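Local atomic coordinates of Low molecular weight phosphotyrosine phosphatase family protein (Streptococcus pyogenes, PDB entry 5GOT), a protein that probably hydrolyses phosphotyrosine in proteins, releasing inorganic phosphate, as a bacterial member of the low molecular weight protein tyrosine phosphatases. Residues G10-S24 / L55-K69. Numbering follows the deposited sequence.
Sequences GNICRSPMAEFVMKS and LKTYQINYDITKCSK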
loop_
_atom_site.group_PDB
_atom_site.type_symbol
_atom_site.label_atom_id
_atom_site.label_comp_id
_atom_site.label_asym_id
_atom_site.label_seq_id
_atom_site.Cartn_x
_atom_site.Cartn_y
_atom_site.Cartn_z
ATOM N N GLY A 10 2.737 0.942 -10.697
ATOM C CA GLY A 10 2.302 2.247 -11.159
ATOM C C GLY A 10 1.623 3.134 -10.137
ATOM O O GLY A 10 1.372 4.306 -10.433
ATOM N N ASN A 11 1.305 2.611 -8.942
ATOM C CA ASN A 11 0.720 3.426 -7.866
ATOM C C ASN A 11 -0.592 4.082 -8.318
ATOM O O ASN A 11 -0.884 5.231 -7.985
ATOM C CB ASN A 11 1.729 4.488 -7.374
ATOM C CG ASN A 11 1.278 5.238 -6.111
ATOM O OD1 ASN A 11 1.515 6.454 -5.988
ATOM N ND2 ASN A 11 0.673 4.523 -5.152
ATOM N N ILE A 12 -1.391 3.348 -9.093
ATOM C CA ILE A 12 -2.752 3.787 -9.390
ATOM C C ILE A 12 -3.798 2.724 -9.104
ATOM O O ILE A 12 -4.979 3.077 -8.958
ATOM C CB ILE A 12 -2.887 4.293 -10.852
ATOM C CG1 ILE A 12 -2.675 3.175 -11.881
ATOM C CG2 ILE A 12 -1.957 5.482 -11.138
ATOM C CD1 ILE A 12 -2.983 3.651 -13.324
ATOM N N CYS A 13 -3.422 1.443 -8.936
ATOM C CA CYS A 13 -4.383 0.370 -8.684
ATOM C C CYS A 13 -4.215 -0.180 -7.281
ATOM O O CYS A 13 -4.940 0.241 -6.357
ATOM C CB CYS A 13 -4.231 -0.735 -9.740
ATOM S SG CYS A 13 -4.810 -0.277 -11.425
ATOM N N ARG A 14 -3.310 -1.140 -7.051
ATOM C CA ARG A 14 -3.297 -1.883 -5.791
ATOM C C ARG A 14 -2.753 -1.044 -4.639
ATOM O O ARG A 14 -3.349 -1.011 -3.552
ATOM C CB ARG A 14 -2.473 -3.167 -5.941
ATOM C CG ARG A 14 -3.192 -4.314 -6.620
ATOM C CD ARG A 14 -2.250 -5.484 -6.885
ATOM N NE ARG A 14 -1.119 -5.051 -7.697
ATOM C CZ ARG A 14 -0.159 -5.859 -8.133
ATOM N NH1 ARG A 14 -0.189 -7.144 -7.832
ATOM N NH2 ARG A 14 0.830 -5.367 -8.873
ATOM N N SER A 15 -1.615 -0.369 -4.841
ATOM C CA SER A 15 -1.011 0.277 -3.680
ATOM C C SER A 15 -1.846 1.448 -3.157
ATOM O O SER A 15 -1.934 1.607 -1.931
ATOM C CB SER A 15 0.430 0.734 -3.965
ATOM O OG SER A 15 0.531 1.560 -5.110
ATOM N N PRO A 16 -2.482 2.287 -4.005
ATOM C CA PRO A 16 -3.393 3.295 -3.427
ATOM C C PRO A 16 -4.562 2.666 -2.704
ATOM O O PRO A 16 -5.031 3.196 -1.683
ATOM C CB PRO A 16 -3.864 4.116 -4.642
ATOM C CG PRO A 16 -2.959 3.780 -5.735
ATOM C CD PRO A 16 -2.438 2.388 -5.476
ATOM N N MET A 17 -5.066 1.543 -3.209
ATOM C CA MET A 17 -6.159 0.891 -2.503
ATOM C C MET A 17 -5.731 0.512 -1.088
ATOM O O MET A 17 -6.469 0.748 -0.125
ATOM C CB MET A 17 -6.646 -0.339 -3.266
ATOM C CG MET A 17 -8.014 -0.831 -2.770
ATOM S SD MET A 17 -8.497 -2.396 -3.490
ATOM C CE MET A 17 -8.683 -1.893 -5.204
ATOM N N ALA A 18 -4.515 -0.025 -0.943
ATOM C CA ALA A 18 -4.030 -0.408 0.381
ATOM C C ALA A 18 -3.878 0.814 1.278
ATOM O O ALA A 18 -4.275 0.778 2.451
ATOM C CB ALA A 18 -2.700 -1.163 0.265
ATOM N N GLU A 19 -3.334 1.911 0.731
ATOM C CA GLU A 19 -3.179 3.148 1.492
ATOM C C GLU A 19 -4.483 3.545 2.164
ATOM O O GLU A 19 -4.552 3.695 3.389
ATOM C CB GLU A 19 -2.689 4.286 0.583
ATOM C CG GLU A 19 -2.722 5.655 1.266
ATOM C CD GLU A 19 -2.163 6.797 0.413
ATOM O OE1 GLU A 19 -1.641 6.557 -0.697
ATOM O OE2 GLU A 19 -2.252 7.954 0.867
ATOM N N PHE A 20 -5.550 3.674 1.372
ATOM C CA PHE A 20 -6.776 4.229 1.927
ATOM C C PHE A 20 -7.584 3.194 2.695
ATOM O O PHE A 20 -8.278 3.558 3.649
ATOM C CB PHE A 20 -7.568 4.916 0.808
ATOM C CG PHE A 20 -6.836 6.100 0.240
ATOM C CD1 PHE A 20 -6.640 7.236 1.016
ATOM C CD2 PHE A 20 -6.268 6.054 -1.025
ATOM C CE1 PHE A 20 -5.916 8.329 0.522
ATOM C CE2 PHE A 20 -5.561 7.146 -1.539
ATOM C CZ PHE A 20 -5.382 8.285 -0.760
ATOM N N VAL A 21 -7.494 1.909 2.345
ATOM C CA VAL A 21 -8.099 0.895 3.201
ATOM C C VAL A 21 -7.384 0.861 4.553
ATOM O O VAL A 21 -8.022 0.850 5.612
ATOM C CB VAL A 21 -8.095 -0.484 2.515
ATOM C CG1 VAL A 21 -8.581 -1.563 3.479
ATOM C CG2 VAL A 21 -8.984 -0.472 1.267
ATOM N N MET A 22 -6.046 0.880 4.543
ATOM C CA MET A 22 -5.320 0.903 5.811
ATOM C C MET A 22 -5.663 2.157 6.610
ATOM O O MET A 22 -5.855 2.097 7.831
ATOM C CB MET A 22 -3.810 0.830 5.568
ATOM C CG MET A 22 -3.008 0.522 6.826
ATOM S SD MET A 22 -3.189 -1.195 7.266
ATOM C CE MET A 22 -2.442 -1.224 8.907
ATOM N N LYS A 23 -5.771 3.301 5.932
ATOM C CA LYS A 23 -6.120 4.533 6.619
ATOM C C LYS A 23 -7.510 4.471 7.231
ATOM O O LYS A 23 -7.788 5.203 8.187
ATOM C CB LYS A 23 -6.020 5.718 5.661
ATOM C CG LYS A 23 -4.595 6.140 5.360
ATOM C CD LYS A 23 -4.587 7.365 4.467
ATOM C CE LYS A 23 -3.239 8.062 4.478
ATOM N NZ LYS A 23 -3.043 8.891 3.271
ATOM N N SER A 24 -8.378 3.597 6.724
ATOM C CA SER A 24 -9.719 3.495 7.273
ATOM C C SER A 24 -9.777 2.654 8.538
ATOM O O SER A 24 -10.819 2.647 9.202
ATOM C CB SER A 24 -10.684 2.921 6.224
ATOM O OG SER A 24 -10.603 1.502 6.141
ATOM N N LEU A 55 -13.486 1.906 -3.787
ATOM C CA LEU A 55 -13.454 2.637 -2.524
ATOM C C LEU A 55 -14.776 3.356 -2.272
ATOM O O LEU A 55 -15.261 3.401 -1.133
ATOM C CB LEU A 55 -12.279 3.626 -2.505
ATOM C CG LEU A 55 -10.832 3.090 -2.587
ATOM C CD1 LEU A 55 -9.848 4.226 -2.799
ATOM C CD2 LEU A 55 -10.430 2.278 -1.355
ATOM N N LYS A 56 -15.378 3.921 -3.323
ATOM C CA LYS A 56 -16.685 4.552 -3.167
ATOM C C LYS A 56 -17.729 3.527 -2.745
ATOM O O LYS A 56 -18.517 3.771 -1.824
ATOM C CB LYS A 56 -17.101 5.239 -4.468
ATOM C CG LYS A 56 -16.278 6.467 -4.861
ATOM C CD LYS A 56 -17.018 7.242 -5.964
ATOM C CE LYS A 56 -16.162 8.296 -6.643
ATOM N NZ LYS A 56 -16.070 8.076 -8.119
ATOM N N THR A 57 -17.730 2.359 -3.399
ATOM C CA THR A 57 -18.717 1.320 -3.108
ATOM C C THR A 57 -18.686 0.916 -1.642
ATOM O O THR A 57 -19.736 0.682 -1.026
ATOM C CB THR A 57 -18.465 0.104 -3.998
ATOM O OG1 THR A 57 -18.716 0.450 -5.358
ATOM C CG2 THR A 57 -19.360 -1.063 -3.603
ATOM N N TYR A 58 -17.494 0.820 -1.061
ATOM C CA TYR A 58 -17.365 0.441 0.332
ATOM C C TYR A 58 -17.229 1.650 1.252
ATOM O O TYR A 58 -16.927 1.483 2.436
ATOM C CB TYR A 58 -16.192 -0.530 0.494
ATOM C CG TYR A 58 -16.499 -1.870 -0.143
ATOM C CD1 TYR A 58 -17.270 -2.811 0.524
ATOM C CD2 TYR A 58 -16.052 -2.177 -1.420
ATOM C CE1 TYR A 58 -17.572 -4.035 -0.055
ATOM C CE2 TYR A 58 -16.343 -3.401 -2.009
ATOM C CZ TYR A 58 -17.113 -4.323 -1.323
ATOM O OH TYR A 58 -17.419 -5.544 -1.885
ATOM N N GLN A 59 -17.473 2.856 0.738
ATOM C CA GLN A 59 -17.485 4.071 1.551
ATOM C C GLN A 59 -16.165 4.236 2.303
ATOM O O GLN A 59 -16.129 4.464 3.515
ATOM C CB GLN A 59 -18.669 4.069 2.522
ATOM C CG GLN A 59 -20.018 3.806 1.870
ATOM C CD GLN A 59 -21.162 3.893 2.863
ATOM O OE1 GLN A 59 -21.763 2.879 3.227
ATOM N NE2 GLN A 59 -21.469 5.109 3.306
ATOM N N ILE A 60 -15.067 4.094 1.574
ATOM C CA ILE A 60 -13.736 4.273 2.132
ATOM C C ILE A 60 -13.224 5.621 1.648
ATOM O O ILE A 60 -13.012 5.823 0.446
ATOM C CB ILE A 60 -12.802 3.123 1.738
ATOM C CG1 ILE A 60 -13.361 1.823 2.308
ATOM C CG2 ILE A 60 -11.384 3.392 2.234
ATOM C CD1 ILE A 60 -12.385 0.728 2.396
ATOM N N ASN A 61 -13.058 6.554 2.581
ATOM C CA ASN A 61 -12.585 7.881 2.222
ATOM C C ASN A 61 -11.231 7.782 1.537
ATOM O O ASN A 61 -10.418 6.909 1.860
ATOM C CB ASN A 61 -12.478 8.771 3.462
ATOM C CG ASN A 61 -13.828 9.054 4.100
ATOM O OD1 ASN A 61 -14.873 8.902 3.465
ATOM N ND2 ASN A 61 -13.811 9.473 5.363
ATOM N N TYR A 62 -11.003 8.661 0.563
ATOM C CA TYR A 62 -9.683 8.782 -0.030
ATOM C C TYR A 62 -9.478 10.205 -0.518
ATOM O O TYR A 62 -10.429 10.972 -0.686
ATOM C CB TYR A 62 -9.460 7.783 -1.168
ATOM C CG TYR A 62 -10.317 7.962 -2.402
ATOM C CD1 TYR A 62 -11.547 7.323 -2.510
ATOM C CD2 TYR A 62 -9.885 8.746 -3.474
ATOM C CE1 TYR A 62 -12.335 7.462 -3.649
ATOM C CE2 TYR A 62 -10.670 8.888 -4.622
ATOM C CZ TYR A 62 -11.892 8.243 -4.697
ATOM O OH TYR A 62 -12.680 8.369 -5.820
ATOM N N ASP A 63 -8.210 10.537 -0.744
ATOM C CA ASP A 63 -7.795 11.873 -1.158
ATOM C C ASP A 63 -7.911 11.944 -2.673
ATOM O O ASP A 63 -7.114 11.326 -3.388
ATOM C CB ASP A 63 -6.365 12.147 -0.690
ATOM C CG ASP A 63 -5.951 13.609 -0.830
ATOM O OD1 ASP A 63 -6.576 14.366 -1.610
ATOM O OD2 ASP A 63 -4.978 14.002 -0.152
ATOM N N ILE A 64 -8.902 12.696 -3.165
ATOM C CA ILE A 64 -9.104 12.809 -4.606
ATOM C C ILE A 64 -7.907 13.447 -5.291
ATOM O O ILE A 64 -7.731 13.298 -6.505
ATOM C CB ILE A 64 -10.392 13.606 -4.922
ATOM C CG1 ILE A 64 -10.273 15.053 -4.419
ATOM C CG2 ILE A 64 -11.602 12.914 -4.315
ATOM C CD1 ILE A 64 -11.345 15.984 -4.974
ATOM N N THR A 65 -7.073 14.157 -4.548
ATOM C CA THR A 65 -5.875 14.742 -5.132
ATOM C C THR A 65 -4.738 13.740 -5.299
ATOM O O THR A 65 -3.703 14.105 -5.868
ATOM C CB THR A 65 -5.404 15.926 -4.279
ATOM O OG1 THR A 65 -4.945 15.459 -3.002
ATOM C CG2 THR A 65 -6.551 16.908 -4.066
ATOM N N LYS A 66 -4.900 12.495 -4.829
ATOM C CA LYS A 66 -3.810 11.526 -4.889
ATOM C C LYS A 66 -3.446 11.217 -6.337
ATOM O O LYS A 66 -4.321 10.988 -7.178
ATOM C CB LYS A 66 -4.188 10.235 -4.151
ATOM C CG LYS A 66 -3.259 9.046 -4.452
ATOM C CD LYS A 66 -1.842 9.229 -3.912
ATOM C CE LYS A 66 -0.971 8.020 -4.250
ATOM N NZ LYS A 66 0.493 8.277 -4.047
ATOM N N CYS A 67 -2.147 11.228 -6.618
ATOM C CA CYS A 67 -1.586 10.927 -7.926
ATOM C C CYS A 67 -0.418 9.960 -7.763
ATOM O O CYS A 67 0.227 9.904 -6.713
ATOM C CB CYS A 67 -1.107 12.202 -8.642
ATOM S SG CYS A 67 -2.460 13.362 -9.092
ATOM N N SER A 68 -0.154 9.205 -8.827
ATOM C CA SER A 68 0.953 8.262 -8.844
ATOM C C SER A 68 2.265 8.992 -8.601
ATOM O O SER A 68 2.554 9.999 -9.251
ATOM C CB SER A 68 0.999 7.538 -10.181
ATOM O OG SER A 68 2.147 6.719 -10.269
ATOM N N LYS A 69 3.059 8.485 -7.657
ATOM C CA LYS A 69 4.335 9.096 -7.284
ATOM C C LYS A 69 5.385 8.000 -7.135
ATOM O O LYS A 69 5.166 7.021 -6.409
ATOM C CB LYS A 69 4.198 9.898 -5.980
ATOM C CG LYS A 69 5.477 10.613 -5.512
ATOM C CD LYS A 69 5.211 11.536 -4.315
ATOM C CE LYS A 69 6.550 12.042 -3.691
ATOM N NZ LYS A 69 6.386 13.144 -2.658
HETATM O O HOH W 1 0.285 8.380 -1.040
HETATM O O HOH W 2 -9.412 6.102 4.209
#
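F20 reaches from helix 14-23 onto the chain at Y62. Its ring is sandwiched: CB of Y62 lies 3.5 Å from the ring centroid in a CH-pi contact, and CG of its helix neighbour E19 sits over the other face. CB of K66 meets the ring edge. A flat aromatic suits this slot, thin enough to slip between an aliphatic carbon and its own helix. Y62 turns its own ring away, and its hydroxyl bonds to Q52.

On the same side of the helix the packing is apolar: CG2 of V21 touches CD1 of I60 at 3.8 Å and, more loosely, CD2 of L55, which also meets CG of M17. Water 2 joins the carbonyls of F20 and N61.

Toward the loop before the helix, polar groups take over. With chi1 at -171°, N11 extends its amide toward 66-69. Asparagine suits the place because one short planar group presents two ends: OD1 accepts from NZ of K66 at 2.9 Å and the backbone N of K69 at 3.0 Å, both in the carbonyl plane on lone pairs, while ND2 donates to OG of S15 at 3.0 Å and also to S35. Bonds at both ends fix its rotation about chi2. The bend of K66 at chi2 (67°) brings its long chain back to N11, where NZ also bonds the carbonyls of C67 and S35 and, through water 1, OE1 of E19. S68, small enough to fit close to the loop, donates from OG to O of G10 at a very short 2.5 Å.

G10, N11 and C13 belong to the CX5R phosphate-binding loop of this family, so the bonds to N11 probably steady that loop. Helix 14-23 packs A18 and M22 on strand 2-8, M22 on strand 31-37 as well; M17 and I60 meet T125 and Y126 of helix 122-140, and K69 bonds A37 of strand 31-37.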